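Local structure of YceI-like domain protein (Burkholderia cenocepacia BC7, 5IXH) at residues Asp50-Phe54 against Trp70-Lys74; Thr121-Val127 against Lys155-Thr161. The protein is a bacterial lipocalin that binds octaprenyl diphosphate in its beta barrel and probably captures antibiotics outside the cell. All coordinates share one frame; numbering follows the deposited sequence.

Contact 1: residues Asp50-Phe54 against Trp70-Lys74. With OTP ((2E,6E,10E,14E,18E,22E,26E)-3,7,11,15,19,23,27,31-octamethyldotriaconta-2,6,10,14,18,22,26,30-octaenyl trihydrogen diphosphate), chain C.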
loop_
_atom_site.group_PDB
_atom_site.type_symbol
_atom_site.label_atom_id
_atom_site.label_comp_id
_atom_site.label_asym_id
_atom_site.label_seq_id
_atom_site.Cartn_x
_atom_site.Cartn_y
_atom_site.Cartn_z
ATOM N N ASP A 50 5.842 -6.521 -4.749
ATOM C CA ASP A 50 6.652 -7.719 -4.454
ATOM C C ASP A 50 6.923 -7.732 -2.956
ATOM O O ASP A 50 7.753 -6.959 -2.463
ATOM C CB ASP A 50 7.931 -7.649 -5.285
ATOM C CG ASP A 50 9.005 -8.655 -4.868
ATOM O OD1 ASP A 50 8.899 -9.316 -3.823
ATOM O OD2 ASP A 50 10.006 -8.749 -5.612
ATOM N N VAL A 51 6.208 -8.559 -2.200
ATOM C CA VAL A 51 6.223 -8.391 -0.742
ATOM C C VAL A 51 7.572 -8.746 -0.107
ATOM O O VAL A 51 7.900 -8.184 0.930
ATOM C CB VAL A 51 5.046 -9.115 -0.008
ATOM C CG1 VAL A 51 3.704 -8.682 -0.596
ATOM C CG2 VAL A 51 5.187 -10.582 -0.072
ATOM N N ALA A 52 8.354 -9.624 -0.738
ATOM C CA ALA A 52 9.676 -9.961 -0.237
ATOM C C ALA A 52 10.649 -8.797 -0.309
ATOM O O ALA A 52 11.720 -8.849 0.272
ATOM C CB ALA A 52 10.237 -11.159 -1.010
ATOM N N SER A 53 10.284 -7.733 -1.011
ATOM C CA SER A 53 11.126 -6.545 -1.109
ATOM C C SER A 53 10.881 -5.573 0.041
ATOM O O SER A 53 11.467 -4.487 0.055
ATOM C CB SER A 53 10.898 -5.823 -2.434
ATOM O OG SER A 53 9.683 -5.070 -2.431
ATOM N N PHE A 54 10.067 -5.945 1.004
ATOM C CA PHE A 54 9.812 -5.104 2.178
ATOM C C PHE A 54 11.071 -4.981 3.022
ATOM O O PHE A 54 11.648 -5.986 3.440
ATOM C CB PHE A 54 8.656 -5.657 3.016
ATOM C CG PHE A 54 8.099 -4.707 4.056
ATOM C CD1 PHE A 54 7.526 -3.502 3.696
ATOM C CD2 PHE A 54 8.103 -5.058 5.407
ATOM C CE1 PHE A 54 6.988 -2.665 4.636
ATOM C CE2 PHE A 54 7.593 -4.212 6.357
ATOM C CZ PHE A 54 7.019 -3.013 5.980
ATOM N N TRP A 70 3.868 -13.955 9.116
ATOM C CA TRP A 70 3.746 -12.566 8.666
ATOM C C TRP A 70 3.282 -12.548 7.221
ATOM O O TRP A 70 2.144 -12.932 6.968
ATOM C CB TRP A 70 5.043 -11.789 8.933
ATOM C CG TRP A 70 5.130 -11.386 10.374
ATOM C CD1 TRP A 70 5.822 -12.018 11.379
ATOM C CD2 TRP A 70 4.477 -10.267 10.987
ATOM N NE1 TRP A 70 5.634 -11.353 12.565
ATOM C CE2 TRP A 70 4.819 -10.276 12.353
ATOM C CE3 TRP A 70 3.642 -9.254 10.512
ATOM C CZ2 TRP A 70 4.352 -9.312 13.242
ATOM C CZ3 TRP A 70 3.187 -8.310 11.393
ATOM C CH2 TRP A 70 3.542 -8.338 12.740
ATOM N N PHE A 71 4.101 -12.149 6.252
ATOM C CA PHE A 71 3.589 -12.098 4.883
ATOM C C PHE A 71 3.442 -13.462 4.219
ATOM O O PHE A 71 2.696 -13.606 3.263
ATOM C CB PHE A 71 4.493 -11.262 3.974
ATOM C CG PHE A 71 4.528 -9.786 4.295
ATOM C CD1 PHE A 71 3.541 -9.165 5.023
ATOM C CD2 PHE A 71 5.622 -9.040 3.908
ATOM C CE1 PHE A 71 3.627 -7.812 5.302
ATOM C CE2 PHE A 71 5.704 -7.694 4.175
ATOM C CZ PHE A 71 4.719 -7.091 4.880
ATOM N N ASP A 72 4.205 -14.448 4.669
ATOM C CA ASP A 72 4.297 -15.734 3.960
ATOM C C ASP A 72 4.617 -15.486 2.477
ATOM O O ASP A 72 3.895 -15.933 1.568
ATOM C CB ASP A 72 3.017 -16.540 4.133
ATOM C CG ASP A 72 3.171 -18.009 3.746
ATOM O OD1 ASP A 72 4.259 -18.451 3.326
ATOM O OD2 ASP A 72 2.166 -18.727 3.869
ATOM N N ALA A 73 5.711 -14.777 2.260
ATOM C CA ALA A 73 6.070 -14.308 0.933
ATOM C C ALA A 73 6.324 -15.435 -0.077
ATOM O O ALA A 73 6.106 -15.245 -1.263
ATOM C CB ALA A 73 7.301 -13.419 1.019
ATOM N N LYS A 74 6.785 -16.597 0.357
ATOM C CA LYS A 74 6.987 -17.693 -0.587
ATOM C C LYS A 74 5.649 -18.211 -1.136
ATOM O O LYS A 74 5.584 -18.659 -2.270
ATOM C CB LYS A 74 7.787 -18.832 0.048
ATOM C CG LYS A 74 9.230 -18.453 0.362
ATOM C CD LYS A 74 9.980 -19.607 1.019
ATOM C CE LYS A 74 11.439 -19.253 1.282
ATOM N NZ LYS A 74 12.175 -18.937 0.027
HETATM O O7 OTP C . 10.886 -5.095 21.552
HETATM P P2 OTP C . 9.897 -5.866 20.703
HETATM O O5 OTP C . 9.917 -7.327 21.095
HETATM O O6 OTP C . 8.505 -5.307 20.903
HETATM O O4 OTP C . 10.289 -5.729 19.171
HETATM P P1 OTP C . 9.697 -6.630 18.004
HETATM O O2 OTP C . 10.483 -7.917 17.899
HETATM O O3 OTP C . 8.240 -6.941 18.272
HETATM O O1 OTP C . 9.847 -5.813 16.650
HETATM C C40 OTP C . 8.746 -5.570 15.791
HETATM C C39 OTP C . 9.405 -5.088 14.502
HETATM C C37 OTP C . 8.718 -4.677 13.397
HETATM C C38 OTP C . 9.581 -4.237 12.215
HETATM C C36 OTP C . 7.175 -4.652 13.297
HETATM C C35 OTP C . 6.763 -5.323 11.971
HETATM C C34 OTP C . 5.455 -4.738 11.407
HETATM C C32 OTP C . 5.150 -4.942 10.081
HETATM C C33 OTP C . 6.089 -5.736 9.163
HETATM C C31 OTP C . 3.845 -4.371 9.498
HETATM C C30 OTP C . 3.100 -5.478 8.723
HETATM C C29 OTP C . 2.794 -4.871 7.349
HETATM C C27 OTP C . 1.526 -4.832 6.823
HETATM C C28 OTP C . 0.280 -5.393 7.511
HETATM C C26 OTP C . 1.398 -4.164 5.453
HETATM C C25 OTP C . 0.497 -4.978 4.516
HETATM C C24 OTP C . 0.539 -4.059 3.288
HETATM C C22 OTP C . 1.025 -4.478 2.081
HETATM C C23 OTP C . 1.537 -5.899 1.822
HETATM C C21 OTP C . 1.017 -3.447 0.954
HETATM C C20 OTP C . -0.268 -3.717 0.172
HETATM C C19 OTP C . -0.571 -2.418 -0.584
HETATM C C17 OTP C . -0.876 -2.420 -1.928
HETATM C C18 OTP C . -0.929 -3.732 -2.714
HETATM C C16 OTP C . -1.190 -1.117 -2.685
HETATM C C15 OTP C . -0.961 0.141 -1.827
HETATM C C14 OTP C . -1.651 1.320 -2.532
HETATM C C12 OTP C . -2.998 1.544 -2.355
HETATM C C13 OTP C . -3.878 0.675 -1.450
HETATM C C11 OTP C . -3.692 2.718 -3.062
HETATM C C10 OTP C . -2.973 3.130 -4.352
HETATM C C9 OTP C . -3.968 4.064 -5.058
HETATM C C7 OTP C . -3.801 4.432 -6.368
HETATM C C8 OTP C . -2.609 3.924 -7.181
HETATM C C6 OTP C . -4.861 5.363 -6.985
HETATM C C5 OTP C . -4.194 6.484 -7.786
HETATM C C4 OTP C . -5.245 7.608 -7.841
HETATM C C2 OTP C . -5.976 7.940 -8.958
HETATM C C3 OTP C . -6.977 9.088 -8.821
HETATM C C1 OTP C . -5.831 7.228 -10.306
#

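Contact 2: residues Thr121-Val127 against Lys155-Thr161. With OTP ((2E,6E,10E,14E,18E,22E,26E)-3,7,11,15,19,23,27,31-octamethyldotriaconta-2,6,10,14,18,22,26,30-octaenyl trihydrogen diphosphate), chain C.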
loop_
_atom_site.group_PDB
_atom_site.type_symbol
_atom_site.label_atom_id
_atom_site.label_comp_id
_atom_site.label_asym_id
_atom_site.label_seq_id
_atom_site.Cartn_x
_atom_site.Cartn_y
_atom_site.Cartn_z
ATOM N N THR A 121 4.441 15.681 -15.273
ATOM C CA THR A 121 4.454 14.792 -14.108
ATOM C C THR A 121 3.143 14.887 -13.320
ATOM O O THR A 121 2.657 15.984 -13.065
ATOM C CB THR A 121 5.609 15.172 -13.166
ATOM O OG1 THR A 121 6.852 15.091 -13.877
ATOM C CG2 THR A 121 5.669 14.251 -11.987
ATOM N N GLN A 122 2.586 13.747 -12.949
ATOM C CA GLN A 122 1.434 13.666 -12.065
ATOM C C GLN A 122 1.850 12.934 -10.805
ATOM O O GLN A 122 2.476 11.869 -10.880
ATOM C CB GLN A 122 0.315 12.835 -12.686
ATOM C CG GLN A 122 -0.778 13.570 -13.389
ATOM C CD GLN A 122 -1.838 12.603 -13.880
ATOM O OE1 GLN A 122 -1.568 11.412 -14.063
ATOM N NE2 GLN A 122 -3.043 13.094 -14.071
ATOM N N THR A 123 1.451 13.422 -9.639
ATOM C CA THR A 123 1.747 12.758 -8.380
ATOM C C THR A 123 0.478 12.391 -7.637
ATOM O O THR A 123 -0.498 13.165 -7.647
ATOM C CB THR A 123 2.623 13.608 -7.481
ATOM O OG1 THR A 123 1.911 14.778 -7.106
ATOM C CG2 THR A 123 3.900 14.005 -8.205
ATOM N N PHE A 124 0.501 11.237 -6.996
ATOM C CA PHE A 124 -0.648 10.657 -6.316
ATOM C C PHE A 124 -0.178 10.293 -4.939
ATOM O O PHE A 124 0.720 9.417 -4.788
ATOM C CB PHE A 124 -1.124 9.391 -7.026
ATOM C CG PHE A 124 -1.465 9.599 -8.448
ATOM C CD1 PHE A 124 -0.500 9.583 -9.431
ATOM C CD2 PHE A 124 -2.769 9.882 -8.825
ATOM C CE1 PHE A 124 -0.823 9.806 -10.740
ATOM C CE2 PHE A 124 -3.095 10.114 -10.131
ATOM C CZ PHE A 124 -2.129 10.087 -11.098
ATOM N N ASP A 125 -0.730 10.927 -3.923
ATOM C CA ASP A 125 -0.305 10.729 -2.535
ATOM C C ASP A 125 -1.473 10.314 -1.666
ATOM O O ASP A 125 -2.566 10.855 -1.784
ATOM C CB ASP A 125 0.237 12.039 -1.951
ATOM C CG ASP A 125 1.618 12.384 -2.461
ATOM O OD1 ASP A 125 2.578 11.684 -2.070
ATOM O OD2 ASP A 125 1.750 13.342 -3.237
ATOM N N GLY A 126 -1.251 9.401 -0.736
ATOM C CA GLY A 126 -2.328 9.011 0.144
ATOM C C GLY A 126 -1.863 8.067 1.215
ATOM O O GLY A 126 -0.724 7.609 1.189
ATOM N N VAL A 127 -2.773 7.784 2.136
ATOM C CA VAL A 127 -2.535 6.876 3.256
ATOM C C VAL A 127 -3.777 6.040 3.435
ATOM O O VAL A 127 -4.880 6.567 3.491
ATOM C CB VAL A 127 -2.239 7.644 4.561
ATOM C CG1 VAL A 127 -2.004 6.668 5.725
ATOM C CG2 VAL A 127 -1.031 8.546 4.388
ATOM N N LYS A 155 1.343 3.964 3.235
ATOM C CA LYS A 155 1.559 5.284 2.657
ATOM C C LYS A 155 2.130 5.137 1.269
ATOM O O LYS A 155 2.988 4.304 1.027
ATOM C CB LYS A 155 2.525 6.086 3.532
ATOM C CG LYS A 155 2.138 6.157 4.994
ATOM C CD LYS A 155 2.733 7.381 5.687
ATOM C CE LYS A 155 4.225 7.550 5.409
ATOM N NZ LYS A 155 5.028 6.385 5.866
ATOM N N PHE A 156 1.658 5.955 0.343
ATOM C CA PHE A 156 2.199 5.912 -0.995
ATOM C C PHE A 156 2.368 7.302 -1.578
ATOM O O PHE A 156 1.608 8.233 -1.298
ATOM C CB PHE A 156 1.310 5.061 -1.899
ATOM C CG PHE A 156 -0.129 5.473 -1.877
ATOM C CD1 PHE A 156 -0.609 6.433 -2.749
ATOM C CD2 PHE A 156 -0.998 4.921 -0.951
ATOM C CE1 PHE A 156 -1.941 6.799 -2.720
ATOM C CE2 PHE A 156 -2.322 5.287 -0.911
ATOM C CZ PHE A 156 -2.790 6.238 -1.790
ATOM N N HIS A 157 3.394 7.391 -2.414
ATOM C CA HIS A 157 3.736 8.569 -3.187
ATOM C C HIS A 157 4.063 8.035 -4.572
ATOM O O HIS A 157 5.146 7.483 -4.765
ATOM C CB HIS A 157 4.949 9.270 -2.573
ATOM C CG HIS A 157 5.460 10.429 -3.374
ATOM N ND1 HIS A 157 4.877 11.675 -3.332
ATOM C CD2 HIS A 157 6.538 10.547 -4.190
ATOM C CE1 HIS A 157 5.548 12.503 -4.115
ATOM N NE2 HIS A 157 6.562 11.845 -4.648
ATOM N N LEU A 158 3.136 8.142 -5.520
ATOM C CA LEU A 158 3.333 7.628 -6.869
ATOM C C LEU A 158 3.566 8.782 -7.814
ATOM O O LEU A 158 2.769 9.729 -7.846
ATOM C CB LEU A 158 2.111 6.846 -7.353
ATOM C CG LEU A 158 1.736 5.521 -6.706
ATOM C CD1 LEU A 158 1.358 5.705 -5.268
ATOM C CD2 LEU A 158 0.578 4.923 -7.479
ATOM N N VAL A 159 4.642 8.712 -8.582
ATOM C CA VAL A 159 4.994 9.734 -9.552
ATOM C C VAL A 159 4.872 9.122 -10.930
ATOM O O VAL A 159 5.506 8.098 -11.211
ATOM C CB VAL A 159 6.435 10.224 -9.340
ATOM C CG1 VAL A 159 6.799 11.291 -10.372
ATOM C CG2 VAL A 159 6.621 10.758 -7.937
ATOM N N ALA A 160 4.041 9.720 -11.772
ATOM C CA ALA A 160 3.845 9.260 -13.140
ATOM C C ALA A 160 4.371 10.245 -14.145
ATOM O O ALA A 160 4.090 11.445 -14.062
ATOM C CB ALA A 160 2.393 8.930 -13.403
ATOM N N THR A 161 5.109 9.692 -15.111
ATOM C CA THR A 161 6.024 10.424 -15.991
ATOM C C THR A 161 6.836 11.458 -15.216
ATOM O O THR A 161 7.997 11.219 -14.883
ATOM C CB THR A 161 5.299 11.075 -17.179
ATOM O OG1 THR A 161 4.857 10.054 -18.082
ATOM C CG2 THR A 161 6.221 12.025 -17.934
HETATM O O7 OTP C . 10.886 -5.095 21.552
HETATM P P2 OTP C . 9.897 -5.866 20.703
HETATM O O5 OTP C . 9.917 -7.327 21.095
HETATM O O6 OTP C . 8.505 -5.307 20.903
HETATM O O4 OTP C . 10.289 -5.729 19.171
HETATM P P1 OTP C . 9.697 -6.630 18.004
HETATM O O2 OTP C . 10.483 -7.917 17.899
HETATM O O3 OTP C . 8.240 -6.941 18.272
HETATM O O1 OTP C . 9.847 -5.813 16.650
HETATM C C40 OTP C . 8.746 -5.570 15.791
HETATM C C39 OTP C . 9.405 -5.088 14.502
HETATM C C37 OTP C . 8.718 -4.677 13.397
HETATM C C38 OTP C . 9.581 -4.237 12.215
HETATM C C36 OTP C . 7.175 -4.652 13.297
HETATM C C35 OTP C . 6.763 -5.323 11.971
HETATM C C34 OTP C . 5.455 -4.738 11.407
HETATM C C32 OTP C . 5.150 -4.942 10.081
HETATM C C33 OTP C . 6.089 -5.736 9.163
HETATM C C31 OTP C . 3.845 -4.371 9.498
HETATM C C30 OTP C . 3.100 -5.478 8.723
HETATM C C29 OTP C . 2.794 -4.871 7.349
HETATM C C27 OTP C . 1.526 -4.832 6.823
HETATM C C28 OTP C . 0.280 -5.393 7.511
HETATM C C26 OTP C . 1.398 -4.164 5.453
HETATM C C25 OTP C . 0.497 -4.978 4.516
HETATM C C24 OTP C . 0.539 -4.059 3.288
HETATM C C22 OTP C . 1.025 -4.478 2.081
HETATM C C23 OTP C . 1.537 -5.899 1.822
HETATM C C21 OTP C . 1.017 -3.447 0.954
HETATM C C20 OTP C . -0.268 -3.717 0.172
HETATM C C19 OTP C . -0.571 -2.418 -0.584
HETATM C C17 OTP C . -0.876 -2.420 -1.928
HETATM C C18 OTP C . -0.929 -3.732 -2.714
HETATM C C16 OTP C . -1.190 -1.117 -2.685
HETATM C C15 OTP C . -0.961 0.141 -1.827
HETATM C C14 OTP C . -1.651 1.320 -2.532
HETATM C C12 OTP C . -2.998 1.544 -2.355
HETATM C C13 OTP C . -3.878 0.675 -1.450
HETATM C C11 OTP C . -3.692 2.718 -3.062
HETATM C C10 OTP C . -2.973 3.130 -4.352
HETATM C C9 OTP C . -3.968 4.064 -5.058
HETATM C C7 OTP C . -3.801 4.432 -6.368
HETATM C C8 OTP C . -2.609 3.924 -7.181
HETATM C C6 OTP C . -4.861 5.363 -6.985
HETATM C C5 OTP C . -4.194 6.484 -7.786
HETATM C C4 OTP C . -5.245 7.608 -7.841
HETATM C C2 OTP C . -5.976 7.940 -8.958
HETATM C C3 OTP C . -6.977 9.088 -8.821
HETATM C C1 OTP C . -5.831 7.228 -10.306
#

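Contact 1: residues Asp50-Phe54 against Trp70-Lys74
Phe-71 packs its CD2-CE2 side against Val-51 and Phe-54. With chi1 at -67°, CG lies opposite the carbonyl carbon, and the ring is sent from the 70-74 loop toward the turn at 50-54. Its CB is only loosely met, by Val-51 CG2. Further out, Phe-71 CD2 lies 4.0 Å from Val-51 CB and also nears that residue's carbonyl oxygen, while Phe-71 CE2 comes within 3.8 Å of Phe-54 CB, which sits in the plane of the Phe-71 ring. At the far end CZ stands over one face of the Phe-54 ring, displaced toward its rim. The result is an offset edge-to-face pair, with centroids 5.5 Å apart and planes at 66°. Phe-71 CE1 lies 3.7 Å from OTP C29, and the Phe-54 ring also touches the ligand, its CE2 3.5 Å from OTP C33. Nearer the backbone, Val-51 CG2 meets Ala-73 CB at 3.7 Å. The turn itself is braced internally, since Asp-50 O accepts from both Ser-53 N and Ser-53 OG, the hydroxyl bond being 2.7 Å long. Val-65 of helix 59-66 and Phe-26 of strand 22-34 also touch both phenylalanines. The chemistry between the segments is predominantly apolar, and it gives the polyprenyl chain an apolar, partly aromatic wall suited to dispersion and CH contacts rather than polar recognition.

Contact 2: residues Thr121-Val127 against Lys155-Thr161
Two torsions set the polar pair of this antiparallel ladder in the lipocalin-like barrel: Asp-125 CG is anti to its carbonyl carbon and His-157 CG anti to its backbone N (chi1 175°), so that carboxylate and ring lie side by side on the same face of the sheet. His-157 ND1 donates to the syn side of Asp-125 OD1 at 2.6 Å, with the oxygen close to the ring plane and the carboxylate turned 33° from it. The short bond helps hold the ring's rotation, and the nearby carboxylate would probably raise the basicity of the imidazole.

On the other face Phe-124, Phe-156 and Leu-158 touch the bound lipid. Phe-156 takes the cramped rotamer between its own N and carbonyl carbon (chi1 53°), which folds the ring back across the neighbouring strand at Gly-126, whose CA makes a CH-pi contact 3.8 Å from the ring centroid. On the opposite ring face lies OTP C10, so the phenyl is sandwiched between main chain and polyprenyl chain. Further along, Leu-158 CD2 touches OTP C8 at 3.4 Å, while Phe-124 CD2 meets OTP C4 at 3.5 Å.

Paired hydrogen bonds join Gln-122 to Ala-160, Phe-124 to Leu-158 and Gly-126 to Phe-156. Strand 105-118 continues the sheet beyond 121-127, and the backbones of Ser-12 and Lys-10 pair with Lys-155 and His-157. Lys-155 NZ forms a salt bridge with Glu-23. Toward the chain's end, on the face of Asp-125 and His-157, Thr-121 CG2 rests 3.6 Å from Val-159 CG1.

The two contacts lie on opposite sides of the chain's centre, their own centres 23 Å apart and their nearest atoms about 9 Å apart, yet the same OTP molecule touches both. Contact 1 is largely buried and joins two loops without regular pairing, through apolar and aromatic side chains; its part of the lipid is the stretch nearer the diphosphate. Contact 2 is partly buried and joins two neighbouring barrel strands by a regular backbone ladder; it meets the far part of the isoprenoid tail. There the alternation of side chains along each strand separates the chemistries, aromatic and aliphatic groups meeting lipid on one face, a histidine-carboxylate pair on the other.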